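Local coordinates for protein Ufm1-specific protease (Caenorhabditis elegans, PDB 5EJJ) that acts as a thiol protease that recognises the ubiquitin-like modifier UFM1 and hydrolyses the peptide bond at its C-terminal glycine, at residues A481-F484 and E485-T489; Q443-G446 and S447-S451; D7-A10 and M11-N14; R316-R319 and I320-K324; A539-P542 and A543-S547. All blocks are in the same frame, centred on the assembly; numbering follows the deposited sequence.

Contact 1: residues A481-F484 and E485-T489; sequences ARHF and ETSGT
The side chains of His483 and Thr489 cross at about a right angle, with Thr489 OG1 at the imidazole edge. The histidine CG lies anti to the backbone N (chi1 167°), a rotation that carries the ring forward past the last turn of the helix. From there His483 NE2 donates to Thr489 O at 3.0 Å; the oxygen lies close to the ring plane, although the bond itself is bent, 146° at the hydrogen. The firm partner of Thr489 OG1, however, is Pro557 O. Ser487 CB packs 3.4 Å from His483 CE1, and the amide of Gly488 lies over one imidazole face.

That amide has a second role. Gly488 N donates to His483 O at 3.1 Å in a nearly straight bond, while Thr486 N reaches the same oxygen at 2.7 Å from the opposite face of the carbonyl plane, so two donors grip one acceptor. One residue back, Thr486 OG1 closes on Arg482 O at 2.9 Å and also sits above one face of the Arg482 guanidinium. Glu485 OE1 comes up at the edge of that group, 4.2 Å from Arg482 NH1, a charge attraction too long for a salt bridge. On the inner side Phe484 turns its ring toward Val491 and Thr373, with CE1 near Thr489 O. This is the C-terminal end of helix 477-484, where carbonyls of the last helical turn are taken up by donors of the following turn and a positive-phi glycine redirects the chain toward strand 491-494 of the C78 protease domain.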
loop_
_atom_site.group_PDB
_atom_site.type_symbol
_atom_site.label_atom_id
_atom_site.label_comp_id
_atom_site.label_asym_id
_atom_site.label_seq_id
_atom_site.Cartn_x
_atom_site.Cartn_y
_atom_site.Cartn_z
ATOM N N ALA A 481 -5.643 21.797 9.314
ATOM C CA ALA A 481 -6.379 20.531 9.367
ATOM C C ALA A 481 -7.057 20.280 8.021
ATOM O O ALA A 481 -6.989 19.184 7.469
ATOM C CB ALA A 481 -7.414 20.558 10.476
ATOM N N ARG A 482 -7.703 21.317 7.502
ATOM C CA ARG A 482 -8.341 21.266 6.199
ATOM C C ARG A 482 -7.363 20.804 5.125
ATOM O O ARG A 482 -7.751 20.115 4.182
ATOM C CB ARG A 482 -8.885 22.645 5.835
ATOM C CG ARG A 482 -9.565 22.698 4.487
ATOM C CD ARG A 482 -11.070 22.679 4.642
ATOM N NE ARG A 482 -11.735 22.235 3.418
ATOM C CZ ARG A 482 -12.213 21.007 3.229
ATOM N NH1 ARG A 482 -12.110 20.088 4.188
ATOM N NH2 ARG A 482 -12.799 20.701 2.078
ATOM N N HIS A 483 -6.095 21.193 5.262
ATOM C CA HIS A 483 -5.070 20.778 4.305
ATOM C C HIS A 483 -4.914 19.278 4.335
ATOM O O HIS A 483 -5.148 18.604 3.328
ATOM C CB HIS A 483 -3.709 21.422 4.603
ATOM C CG HIS A 483 -2.568 20.794 3.856
ATOM N ND1 HIS A 483 -2.407 20.920 2.489
ATOM C CD2 HIS A 483 -1.536 20.027 4.287
ATOM C CE1 HIS A 483 -1.329 20.254 2.114
ATOM N NE2 HIS A 483 -0.780 19.707 3.185
ATOM N N PHE A 484 -4.516 18.770 5.499
ATOM C CA PHE A 484 -4.300 17.337 5.700
ATOM C C PHE A 484 -5.479 16.440 5.279
ATOM O O PHE A 484 -5.273 15.320 4.827
ATOM C CB PHE A 484 -3.945 17.069 7.154
ATOM C CG PHE A 484 -2.555 17.473 7.525
ATOM C CD1 PHE A 484 -1.478 17.081 6.762
ATOM C CD2 PHE A 484 -2.322 18.229 8.658
ATOM C CE1 PHE A 484 -0.190 17.446 7.120
ATOM C CE2 PHE A 484 -1.041 18.591 9.022
ATOM C CZ PHE A 484 0.021 18.200 8.256
ATOM N N GLU A 485 -6.709 16.925 5.425
ATOM C CA GLU A 485 -7.877 16.145 5.041
ATOM C C GLU A 485 -8.098 16.199 3.528
ATOM O O GLU A 485 -8.983 15.544 2.992
ATOM C CB GLU A 485 -9.124 16.636 5.791
ATOM C CG GLU A 485 -10.084 15.518 6.252
ATOM C CD GLU A 485 -11.090 15.074 5.171
ATOM O OE1 GLU A 485 -11.771 15.953 4.584
ATOM O OE2 GLU A 485 -11.206 13.844 4.916
ATOM N N THR A 486 -7.283 16.975 2.832
ATOM C CA THR A 486 -7.482 17.169 1.402
ATOM C C THR A 486 -6.215 16.842 0.638
ATOM O O THR A 486 -6.040 15.736 0.146
ATOM C CB THR A 486 -7.878 18.622 1.082
ATOM O OG1 THR A 486 -9.032 18.976 1.844
ATOM C CG2 THR A 486 -8.193 18.776 -0.397
ATOM N N SER A 487 -5.326 17.817 0.542
ATOM C CA SER A 487 -4.080 17.615 -0.162
ATOM C C SER A 487 -3.268 16.533 0.553
ATOM O O SER A 487 -2.535 15.773 -0.078
ATOM C CB SER A 487 -3.314 18.941 -0.264
ATOM O OG SER A 487 -4.104 19.925 -0.920
ATOM N N GLY A 488 -3.421 16.462 1.872
ATOM C CA GLY A 488 -2.799 15.428 2.681
ATOM C C GLY A 488 -1.299 15.221 2.560
ATOM O O GLY A 488 -0.804 14.141 2.856
ATOM N N THR A 489 -0.576 16.253 2.135
ATOM C CA THR A 489 0.887 16.206 2.016
ATOM C C THR A 489 1.598 16.699 3.269
ATOM O O THR A 489 1.030 17.478 4.040
ATOM C CB THR A 489 1.335 17.085 0.878
ATOM O OG1 THR A 489 0.670 18.356 0.992
ATOM C CG2 THR A 489 0.957 16.441 -0.438
#

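Contact 2: residues Q443-G446 and S447-S451; sequences QWIG and STEIS
Glu449 doubles back from the first turn of helix 447-457 to cover Ile445 and Gly446. Its CB points toward the preceding loop, and chi1 of 40° wedges CG between the backbone N and the carbonyl carbon, which swings the chain over the helix start. CG is the hydrophobic part of the contact: it lies 3.4 Å from Ile445 CB and 3.5 Å from Ile445 CD1, with the two side chains crossing at a slant. Here the chain bends (chi2 -85°), bringing CD to 3.3 Å from Gly446 N. At the tip the two oxygens part company. OE1 takes a weak, bent bond from Gly446 N at 2.9 Å, while OE2 faces the isoleucine, 3.9 Å from Ile445 CB.

With Gly446 at the N-cap and Glu449 three residues on, this weak bond resembles the glutamate half of a capping box, though the full box is not formed; the reciprocal bond is impossible because a glycine N-cap has no side chain to give. The backbone supplies the rest of the helix start: Gly446 O accepts from Ile450 N at 3.3 Å, nearly straight but weak for its length, and more feebly still from Glu449 N.

Ile450 CG1 passes 3.7 Å from Gly446 O on its way to Val555, Met492 and Ala397, so the base of the helix is pinned to the sheet and to helix 396-409. The inferred active-site residue Cys396 begins that helix, its side chain about 8 Å from Gly446. Tyr398, two residues further along, hydrogen-bonds through OH to Gln443 O and packs against Ile445.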
loop_
_atom_site.group_PDB
_atom_site.type_symbol
_atom_site.label_atom_id
_atom_site.label_comp_id
_atom_site.label_asym_id
_atom_site.label_seq_id
_atom_site.Cartn_x
_atom_site.Cartn_y
_atom_site.Cartn_z
ATOM N N GLN A 443 24.737 26.639 1.609
ATOM C CA GLN A 443 23.813 27.659 2.138
ATOM C C GLN A 443 22.566 27.044 2.740
ATOM O O GLN A 443 21.876 26.277 2.075
ATOM C CB GLN A 443 23.289 28.585 1.032
ATOM C CG GLN A 443 24.323 29.327 0.229
ATOM C CD GLN A 443 25.094 28.399 -0.686
ATOM O OE1 GLN A 443 26.303 28.576 -0.916
ATOM N NE2 GLN A 443 24.406 27.367 -1.180
ATOM N N TRP A 444 22.237 27.426 3.970
ATOM C CA TRP A 444 20.919 27.124 4.517
ATOM C C TRP A 444 19.863 27.913 3.739
ATOM O O TRP A 444 20.132 29.012 3.245
ATOM C CB TRP A 444 20.869 27.452 6.008
ATOM C CG TRP A 444 21.629 28.677 6.358
ATOM C CD1 TRP A 444 22.935 28.761 6.765
ATOM C CD2 TRP A 444 21.133 30.009 6.321
ATOM N NE1 TRP A 444 23.275 30.074 6.988
ATOM C CE2 TRP A 444 22.186 30.860 6.721
ATOM C CE3 TRP A 444 19.893 30.569 5.990
ATOM C CZ2 TRP A 444 22.034 32.238 6.798
ATOM C CZ3 TRP A 444 19.743 31.933 6.065
ATOM C CH2 TRP A 444 20.808 32.757 6.467
ATOM N N ILE A 445 18.679 27.331 3.584
ATOM C CA ILE A 445 17.605 28.014 2.873
ATOM C C ILE A 445 16.296 27.828 3.610
ATOM O O ILE A 445 16.259 27.195 4.667
ATOM C CB ILE A 445 17.445 27.516 1.433
ATOM C CG1 ILE A 445 17.247 26.002 1.407
ATOM C CG2 ILE A 445 18.642 27.902 0.600
ATOM C CD1 ILE A 445 16.721 25.490 0.101
ATOM N N GLY A 446 15.222 28.378 3.056
ATOM C CA GLY A 446 13.947 28.340 3.743
ATOM C C GLY A 446 12.737 28.131 2.858
ATOM O O GLY A 446 12.844 27.683 1.721
ATOM N N SER A 447 11.577 28.488 3.388
ATOM C CA SER A 447 10.297 28.177 2.764
ATOM C C SER A 447 10.173 28.617 1.324
ATOM O O SER A 447 9.533 27.964 0.520
ATOM C CB SER A 447 9.161 28.824 3.561
ATOM O OG SER A 447 9.327 28.609 4.950
ATOM N N THR A 448 10.770 29.743 0.997
ATOM C CA THR A 448 10.410 30.383 -0.255
ATOM C C THR A 448 11.070 29.672 -1.460
ATOM O O THR A 448 10.468 29.524 -2.539
ATOM C CB THR A 448 10.575 31.954 -0.163
ATOM O OG1 THR A 448 11.075 32.489 -1.391
ATOM C CG2 THR A 448 11.485 32.359 1.010
ATOM N N GLU A 449 12.279 29.167 -1.250
ATOM C CA GLU A 449 12.975 28.440 -2.305
ATOM C C GLU A 449 12.512 26.982 -2.403
ATOM O O GLU A 449 12.405 26.442 -3.507
ATOM C CB GLU A 449 14.495 28.519 -2.118
ATOM C CG GLU A 449 14.952 28.407 -0.687
ATOM C CD GLU A 449 14.910 29.738 0.034
ATOM O OE1 GLU A 449 14.021 29.929 0.891
ATOM O OE2 GLU A 449 15.753 30.606 -0.270
ATOM N N ILE A 450 12.265 26.357 -1.247
ATOM C CA ILE A 450 11.608 25.051 -1.178
ATOM C C ILE A 450 10.403 25.029 -2.114
ATOM O O ILE A 450 10.268 24.135 -2.947
ATOM C CB ILE A 450 11.160 24.720 0.264
ATOM C CG1 ILE A 450 12.293 24.054 1.038
ATOM C CG2 ILE A 450 9.921 23.826 0.284
ATOM C CD1 ILE A 450 11.850 23.525 2.384
ATOM N N SER A 451 9.549 26.037 -2.004
ATOM C CA SER A 451 8.379 26.130 -2.858
ATOM C C SER A 451 8.771 26.278 -4.323
ATOM O O SER A 451 8.022 25.892 -5.224
ATOM C CB SER A 451 7.511 27.309 -2.428
ATOM O OG SER A 451 6.590 27.656 -3.447
#

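Contact 3: residues D7-A10 and M11-N14; sequences DAQA and MFQN
Asp7 O and Met11 N begin a run of i to i+4 backbone bonds that continues through Ala8 O with Phe12 N (2.9 Å) and Gln9 O with Gln13 N. All three are close to straight; the next, from Asn14 N to Ala10 O, is weak and bent at 134°. Asp7 stands just ahead of the helix as its N-cap: its OD1 accepts from Ala10 N at 3.1 Å, with the donor well above the carboxylate plane rather than in it. OD2 has weak bonds of its own to His121 ND1 and Val122 N, and the next amide, Ala8 N, goes to Asn119 OD1, so the helix start is held from several directions.

Phe12 makes the ring contacts. With CG anti to the carbonyl carbon (chi1 -65°), its ring leans back along the helix, and Ala8 O sits over one face, 3.1 Å above the plane and displaced toward the rim. Ala8 CB touches the ring at CE2, 4.1 Å away. Gln9 approaches at the edge instead, OE1 lying 3.9 Å from Phe12 CD2 with the amide turned steeply, 77°, to the ring.

Met11 runs extended and bends only at its end, which brings CE to 4.3 Å from Ala8 CB. It goes on to Val49, Phe51 and Phe110, whereas Phe12 enters beside Met101 and Leu102. Asn14 ND2 bonds to Val49 O, and Gln13 OE1 to Arg105 NH1. The whole is an N-capped amphipathic helix, 8-19, laid against strand 45-53 and the two short helices 99-104 and 107-113 of the MPN domain.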
loop_
_atom_site.group_PDB
_atom_site.type_symbol
_atom_site.label_atom_id
_atom_site.label_comp_id
_atom_site.label_asym_id
_atom_site.label_seq_id
_atom_site.Cartn_x
_atom_site.Cartn_y
_atom_site.Cartn_z
ATOM N N ASP A 7 -16.252 -6.338 7.669
ATOM C CA ASP A 7 -16.087 -4.919 7.909
ATOM C C ASP A 7 -17.012 -4.175 6.958
ATOM O O ASP A 7 -16.631 -3.876 5.814
ATOM C CB ASP A 7 -14.638 -4.517 7.706
ATOM C CG ASP A 7 -14.355 -3.073 8.101
ATOM O OD1 ASP A 7 -15.251 -2.209 7.968
ATOM O OD2 ASP A 7 -13.204 -2.800 8.528
ATOM N N ALA A 8 -18.230 -3.889 7.433
ATOM C CA ALA A 8 -19.233 -3.202 6.625
ATOM C C ALA A 8 -18.820 -1.807 6.122
ATOM O O ALA A 8 -19.139 -1.456 4.996
ATOM C CB ALA A 8 -20.524 -3.140 7.349
ATOM N N GLN A 9 -18.115 -1.018 6.934
ATOM C CA GLN A 9 -17.656 0.297 6.470
ATOM C C GLN A 9 -16.836 0.115 5.219
ATOM O O GLN A 9 -17.073 0.779 4.198
ATOM C CB GLN A 9 -16.786 1.031 7.500
ATOM C CG GLN A 9 -17.409 1.305 8.875
ATOM C CD GLN A 9 -18.620 2.239 8.832
ATOM O OE1 GLN A 9 -19.087 2.641 7.747
ATOM N NE2 GLN A 9 -19.144 2.584 10.021
ATOM N N ALA A 10 -15.872 -0.806 5.314
ATOM C CA ALA A 10 -14.929 -1.088 4.235
ATOM C C ALA A 10 -15.707 -1.429 2.967
ATOM O O ALA A 10 -15.458 -0.853 1.903
ATOM C CB ALA A 10 -14.027 -2.195 4.637
ATOM N N MET A 11 -16.686 -2.329 3.108
ATOM C CA MET A 11 -17.609 -2.692 2.027
ATOM C C MET A 11 -18.284 -1.489 1.392
ATOM O O MET A 11 -18.196 -1.329 0.185
ATOM C CB MET A 11 -18.680 -3.648 2.526
ATOM C CG MET A 11 -19.725 -3.991 1.468
ATOM S SD MET A 11 -21.011 -5.149 2.039
ATOM C CE MET A 11 -21.780 -4.220 3.362
ATOM N N PHE A 12 -18.956 -0.659 2.203
ATOM C CA PHE A 12 -19.635 0.554 1.733
ATOM C C PHE A 12 -18.693 1.434 0.939
ATOM O O PHE A 12 -19.033 1.936 -0.138
ATOM C CB PHE A 12 -20.164 1.378 2.908
ATOM C CG PHE A 12 -21.235 0.694 3.693
ATOM C CD1 PHE A 12 -22.141 -0.157 3.062
ATOM C CD2 PHE A 12 -21.328 0.877 5.059
ATOM C CE1 PHE A 12 -23.124 -0.817 3.779
ATOM C CE2 PHE A 12 -22.307 0.223 5.784
ATOM C CZ PHE A 12 -23.210 -0.628 5.138
ATOM N N GLN A 13 -17.500 1.629 1.482
ATOM C CA GLN A 13 -16.497 2.417 0.798
ATOM C C GLN A 13 -16.115 1.814 -0.549
ATOM O O GLN A 13 -15.731 2.528 -1.465
ATOM C CB GLN A 13 -15.256 2.527 1.658
ATOM C CG GLN A 13 -14.194 3.361 1.019
ATOM C CD GLN A 13 -14.656 4.769 0.850
ATOM O OE1 GLN A 13 -15.360 5.302 1.712
ATOM N NE2 GLN A 13 -14.284 5.389 -0.262
ATOM N N ASN A 14 -16.186 0.498 -0.680
ATOM C CA ASN A 14 -15.842 -0.091 -1.957
ATOM C C ASN A 14 -16.904 0.233 -2.984
ATOM O O ASN A 14 -16.581 0.636 -4.099
ATOM C CB ASN A 14 -15.645 -1.590 -1.836
ATOM C CG ASN A 14 -14.212 -1.974 -1.511
ATOM O OD1 ASN A 14 -13.318 -1.128 -1.390
ATOM N ND2 ASN A 14 -13.989 -3.273 -1.360
#

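Contact 4: residues R316-R319 and I320-K324; sequences RNYR and IRLHK
Leu322 lies over the face of the Tyr318 ring in a CH-pi contact, its CG 4.2 Å from the ring centroid and 20° off the normal. Tyr318 is carried there by its first torsion, CG anti to the backbone N (chi1 -175°), which sends the ring forward along the helix; Leu322 CD1 completes the touch at 3.7 Å from Tyr318 CE2.

His323 folds back the other way. At chi1 -85° ND1 comes to 2.8 Å from Arg319 O, an oxygen that also takes the helical bond from His323 N at 2.9 Å; the two donors reach it from opposite faces of its plane. Without the imidazole of His323, as with an alanine here, Arg319 O would probably be left with its backbone donor alone within this turn. Arg316 bends at chi3 and offers a guanidinium face to Ile320 CD1, 3.8 Å above the plane. Arg321 instead leads away to a salt bridge with Asp56.

These i to i+4 contacts run along helix 312-325, whose Tyr318-Leu322 side packs on strand 302-306 of its own UfSP2-type region and on helix 59-68 of the MPN domain.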
loop_
_atom_site.group_PDB
_atom_site.type_symbol
_atom_site.label_atom_id
_atom_site.label_comp_id
_atom_site.label_asym_id
_atom_site.label_seq_id
_atom_site.Cartn_x
_atom_site.Cartn_y
_atom_site.Cartn_z
ATOM N N ARG A 316 -1.678 3.000 -18.508
ATOM C CA ARG A 316 -2.644 3.837 -17.801
ATOM C C ARG A 316 -4.051 3.265 -17.881
ATOM O O ARG A 316 -4.788 3.292 -16.902
ATOM C CB ARG A 316 -2.654 5.261 -18.367
ATOM C CG ARG A 316 -2.906 6.357 -17.314
ATOM C CD ARG A 316 -3.014 7.750 -17.943
ATOM N NE ARG A 316 -4.392 8.078 -18.291
ATOM C CZ ARG A 316 -5.139 8.927 -17.592
ATOM N NH1 ARG A 316 -4.614 9.534 -16.524
ATOM N NH2 ARG A 316 -6.397 9.178 -17.960
ATOM N N ASN A 317 -4.427 2.747 -19.044
ATOM C CA ASN A 317 -5.779 2.220 -19.228
ATOM C C ASN A 317 -6.024 0.970 -18.396
ATOM O O ASN A 317 -7.167 0.674 -18.002
ATOM C CB ASN A 317 -6.032 1.899 -20.701
ATOM C CG ASN A 317 -6.373 3.120 -21.516
ATOM O OD1 ASN A 317 -6.200 4.257 -21.062
ATOM N ND2 ASN A 317 -6.864 2.894 -22.734
ATOM N N TYR A 318 -4.931 0.240 -18.159
ATOM C CA TYR A 318 -4.928 -0.990 -17.385
ATOM C C TYR A 318 -5.052 -0.625 -15.917
ATOM O O TYR A 318 -5.853 -1.211 -15.169
ATOM C CB TYR A 318 -3.609 -1.695 -17.606
ATOM C CG TYR A 318 -3.495 -3.056 -16.971
ATOM C CD1 TYR A 318 -4.206 -4.148 -17.482
ATOM C CD2 TYR A 318 -2.648 -3.261 -15.886
ATOM C CE1 TYR A 318 -4.093 -5.404 -16.920
ATOM C CE2 TYR A 318 -2.522 -4.509 -15.314
ATOM C CZ TYR A 318 -3.244 -5.585 -15.839
ATOM O OH TYR A 318 -3.118 -6.837 -15.254
ATOM N N ARG A 319 -4.244 0.350 -15.511
ATOM C CA ARG A 319 -4.357 0.905 -14.186
ATOM C C ARG A 319 -5.799 1.336 -13.913
ATOM O O ARG A 319 -6.368 1.011 -12.874
ATOM C CB ARG A 319 -3.367 2.042 -14.003
ATOM C CG ARG A 319 -2.197 1.640 -13.151
ATOM C CD ARG A 319 -0.908 2.263 -13.622
ATOM N NE ARG A 319 -1.016 3.709 -13.698
ATOM C CZ ARG A 319 -0.591 4.446 -14.721
ATOM N NH1 ARG A 319 -0.018 3.872 -15.780
ATOM N NH2 ARG A 319 -0.744 5.771 -14.679
ATOM N N ILE A 320 -6.417 2.029 -14.859
ATOM C CA ILE A 320 -7.807 2.441 -14.672
ATOM C C ILE A 320 -8.726 1.224 -14.567
ATOM O O ILE A 320 -9.588 1.149 -13.694
ATOM C CB ILE A 320 -8.263 3.413 -15.791
ATOM C CG1 ILE A 320 -7.771 4.816 -15.474
ATOM C CG2 ILE A 320 -9.781 3.426 -15.935
ATOM C CD1 ILE A 320 -7.259 5.517 -16.663
ATOM N N ARG A 321 -8.524 0.263 -15.455
ATOM C CA ARG A 321 -9.327 -0.944 -15.450
ATOM C C ARG A 321 -9.197 -1.611 -14.097
ATOM O O ARG A 321 -10.194 -1.989 -13.472
ATOM C CB ARG A 321 -8.852 -1.875 -16.558
ATOM C CG ARG A 321 -9.346 -3.299 -16.457
ATOM C CD ARG A 321 -10.641 -3.526 -17.216
ATOM N NE ARG A 321 -10.867 -4.957 -17.441
ATOM C CZ ARG A 321 -12.053 -5.557 -17.317
ATOM N NH1 ARG A 321 -13.132 -4.848 -16.970
ATOM N NH2 ARG A 321 -12.159 -6.869 -17.535
ATOM N N LEU A 322 -7.956 -1.723 -13.637
ATOM C CA LEU A 322 -7.680 -2.355 -12.363
ATOM C C LEU A 322 -8.356 -1.640 -11.197
ATOM O O LEU A 322 -8.882 -2.305 -10.313
ATOM C CB LEU A 322 -6.179 -2.496 -12.135
ATOM C CG LEU A 322 -5.457 -3.623 -12.876
ATOM C CD1 LEU A 322 -4.253 -4.004 -12.098
ATOM C CD2 LEU A 322 -6.321 -4.834 -13.045
ATOM N N HIS A 323 -8.356 -0.303 -11.202
ATOM C CA HIS A 323 -9.082 0.485 -10.198
ATOM C C HIS A 323 -10.562 0.077 -10.109
ATOM O O HIS A 323 -11.130 -0.080 -9.017
ATOM C CB HIS A 323 -8.985 1.980 -10.496
ATOM C CG HIS A 323 -7.753 2.636 -9.949
ATOM N ND1 HIS A 323 -6.482 2.323 -10.384
ATOM C CD2 HIS A 323 -7.599 3.601 -9.012
ATOM C CE1 HIS A 323 -5.596 3.061 -9.735
ATOM N NE2 HIS A 323 -6.250 3.846 -8.898
ATOM N N LYS A 324 -11.191 -0.111 -11.259
ATOM C CA LYS A 324 -12.588 -0.530 -11.277
ATOM C C LYS A 324 -12.765 -1.956 -10.759
ATOM O O LYS A 324 -13.754 -2.269 -10.087
ATOM C CB LYS A 324 -13.168 -0.398 -12.699
ATOM C CG LYS A 324 -13.512 1.027 -13.077
ATOM C CD LYS A 324 -13.855 1.171 -14.546
ATOM C CE LYS A 324 -13.566 2.604 -15.024
ATOM N NZ LYS A 324 -13.763 2.766 -16.495
#

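Contact 5: residues A539-P542 and A543-S547; sequences AWKP and ASFWS
Ala543 follows Pro542 where the chain leaves strand 540-542, its CB 3.7 Å from Pro542 C and packed on Thr514 and Val474. Ser544 comes next; its OG passes 3.4 Å from Pro542 CG, flanking the proline ring. Phe545 then swings back over the strand. With CG anti to the backbone N (chi1 179°) the ring comes up against Lys541, whose CG sits over one face in a CH-pi contact, 3.8 Å from the centroid and 25° off the normal. Lys541 meets the ring through its aliphatic chain: CG is 3.5 Å from Phe545 CD1, and the bends at chi2 and chi4 take NZ on to a weak bond with Gly536 O.

Strand 540-542 is an edge of the antiparallel sheet of the C78 protease domain, paired with strand 514-519, and Phe545 also packs on Val518 there. Its side chain lies about 5 Å from that of Asp520, an active-site residue by similarity. Cutting Phe545 back to an alanine would probably leave the Lys541 methylenes without their aromatic cover and open a gap beside Val518. Trp546 turns inward beneath the phenyl: Phe545 CD2 lies 3.4 Å above the indole plane, offset toward the rim, and the indole is edge-to-face with Phe516.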
loop_
_atom_site.group_PDB
_atom_site.type_symbol
_atom_site.label_atom_id
_atom_site.label_comp_id
_atom_site.label_asym_id
_atom_site.label_seq_id
_atom_site.Cartn_x
_atom_site.Cartn_y
_atom_site.Cartn_z
ATOM N N ALA A 539 7.370 13.055 17.334
ATOM C CA ALA A 539 6.387 12.963 18.399
ATOM C C ALA A 539 5.446 14.140 18.309
ATOM O O ALA A 539 5.645 15.053 17.499
ATOM C CB ALA A 539 7.060 12.926 19.753
ATOM N N TRP A 540 4.413 14.110 19.138
ATOM C CA TRP A 540 3.443 15.186 19.153
ATOM C C TRP A 540 3.941 16.320 20.027
ATOM O O TRP A 540 4.677 16.098 20.992
ATOM C CB TRP A 540 2.104 14.674 19.651
ATOM C CG TRP A 540 1.448 13.770 18.686
ATOM C CD1 TRP A 540 1.716 12.442 18.487
ATOM C CD2 TRP A 540 0.404 14.112 17.771
ATOM N NE1 TRP A 540 0.896 11.940 17.502
ATOM C CE2 TRP A 540 0.081 12.946 17.051
ATOM C CE3 TRP A 540 -0.292 15.293 17.493
ATOM C CZ2 TRP A 540 -0.901 12.929 16.075
ATOM C CZ3 TRP A 540 -1.264 15.272 16.522
ATOM C CH2 TRP A 540 -1.560 14.101 15.823
ATOM N N LYS A 541 3.542 17.538 19.684
ATOM C CA LYS A 541 4.035 18.712 20.385
ATOM C C LYS A 541 2.884 19.663 20.718
ATOM O O LYS A 541 1.877 19.680 20.015
ATOM C CB LYS A 541 5.112 19.405 19.544
ATOM C CG LYS A 541 6.549 18.996 19.902
ATOM C CD LYS A 541 7.043 17.782 19.129
ATOM C CE LYS A 541 8.518 17.488 19.430
ATOM N NZ LYS A 541 8.731 16.703 20.682
ATOM N N PRO A 542 3.025 20.440 21.813
ATOM C CA PRO A 542 2.000 21.405 22.254
ATOM C C PRO A 542 2.169 22.743 21.549
ATOM O O PRO A 542 3.278 23.023 21.101
ATOM C CB PRO A 542 2.318 21.574 23.731
ATOM C CG PRO A 542 3.823 21.422 23.786
ATOM C CD PRO A 542 4.164 20.375 22.755
ATOM N N ALA A 543 1.122 23.562 21.471
ATOM C CA ALA A 543 1.199 24.844 20.749
ATOM C C ALA A 543 2.334 25.753 21.241
ATOM O O ALA A 543 2.768 26.663 20.530
ATOM C CB ALA A 543 -0.148 25.581 20.788
ATOM N N SER A 544 2.812 25.476 22.455
ATOM C CA SER A 544 3.965 26.143 23.064
ATOM C C SER A 544 5.303 25.597 22.537
ATOM O O SER A 544 6.301 25.564 23.261
ATOM C CB SER A 544 3.918 25.956 24.585
ATOM O OG SER A 544 4.202 24.607 24.946
ATOM N N PHE A 545 5.309 25.162 21.279
ATOM C CA PHE A 545 6.503 24.634 20.623
ATOM C C PHE A 545 7.012 25.684 19.642
ATOM O O PHE A 545 8.209 25.773 19.373
ATOM C CB PHE A 545 6.153 23.328 19.906
ATOM C CG PHE A 545 7.298 22.684 19.160
ATOM C CD1 PHE A 545 8.287 21.978 19.838
ATOM C CD2 PHE A 545 7.345 22.722 17.769
ATOM C CE1 PHE A 545 9.329 21.344 19.141
ATOM C CE2 PHE A 545 8.382 22.093 17.068
ATOM C CZ PHE A 545 9.375 21.402 17.760
ATOM N N TRP A 546 6.095 26.496 19.128
ATOM C CA TRP A 546 6.462 27.570 18.214
ATOM C C TRP A 546 6.819 28.874 18.954
ATOM O O TRP A 546 6.047 29.344 19.800
ATOM C CB TRP A 546 5.323 27.822 17.222
ATOM C CG TRP A 546 4.742 26.575 16.604
ATOM C CD1 TRP A 546 3.441 26.165 16.656
ATOM C CD2 TRP A 546 5.442 25.582 15.840
ATOM N NE1 TRP A 546 3.287 24.988 15.970
ATOM C CE2 TRP A 546 4.502 24.606 15.464
ATOM C CE3 TRP A 546 6.771 25.427 15.435
ATOM C CZ2 TRP A 546 4.850 23.496 14.706
ATOM C CZ3 TRP A 546 7.110 24.327 14.684
ATOM C CH2 TRP A 546 6.158 23.377 14.327
ATOM N N SER A 547 7.980 29.455 18.630
ATOM C CA SER A 547 8.439 30.703 19.258
ATOM C C SER A 547 7.472 31.869 18.993
ATOM O O SER A 547 7.205 32.223 17.841
ATOM C CB SER A 547 9.860 31.057 18.787
ATOM O OG SER A 547 10.420 32.139 19.524
#

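Contacts 1, 2 and 5 belong to the C78 protease domain and share one antiparallel sheet: contact 1 leads into strand 491-494, contact 2 packs its helix on that strand and on 552-557, and contact 5 leaves an edge strand. Contacts 3 and 4 come earlier in the chain, their nearest atoms about 7 Å apart. Contacts 1 to 3 are partly buried, 4 and 5 mostly at the surface. Helix ends dominate contacts 1, 2 and 3, where polar groups satisfy the backbone; contact 4 is mid-helix, and contact 5 relies on lysine methylenes packed on a phenyl face. Contacts 2 and 5 approach the inferred catalytic residues, whereas the others lie away from them.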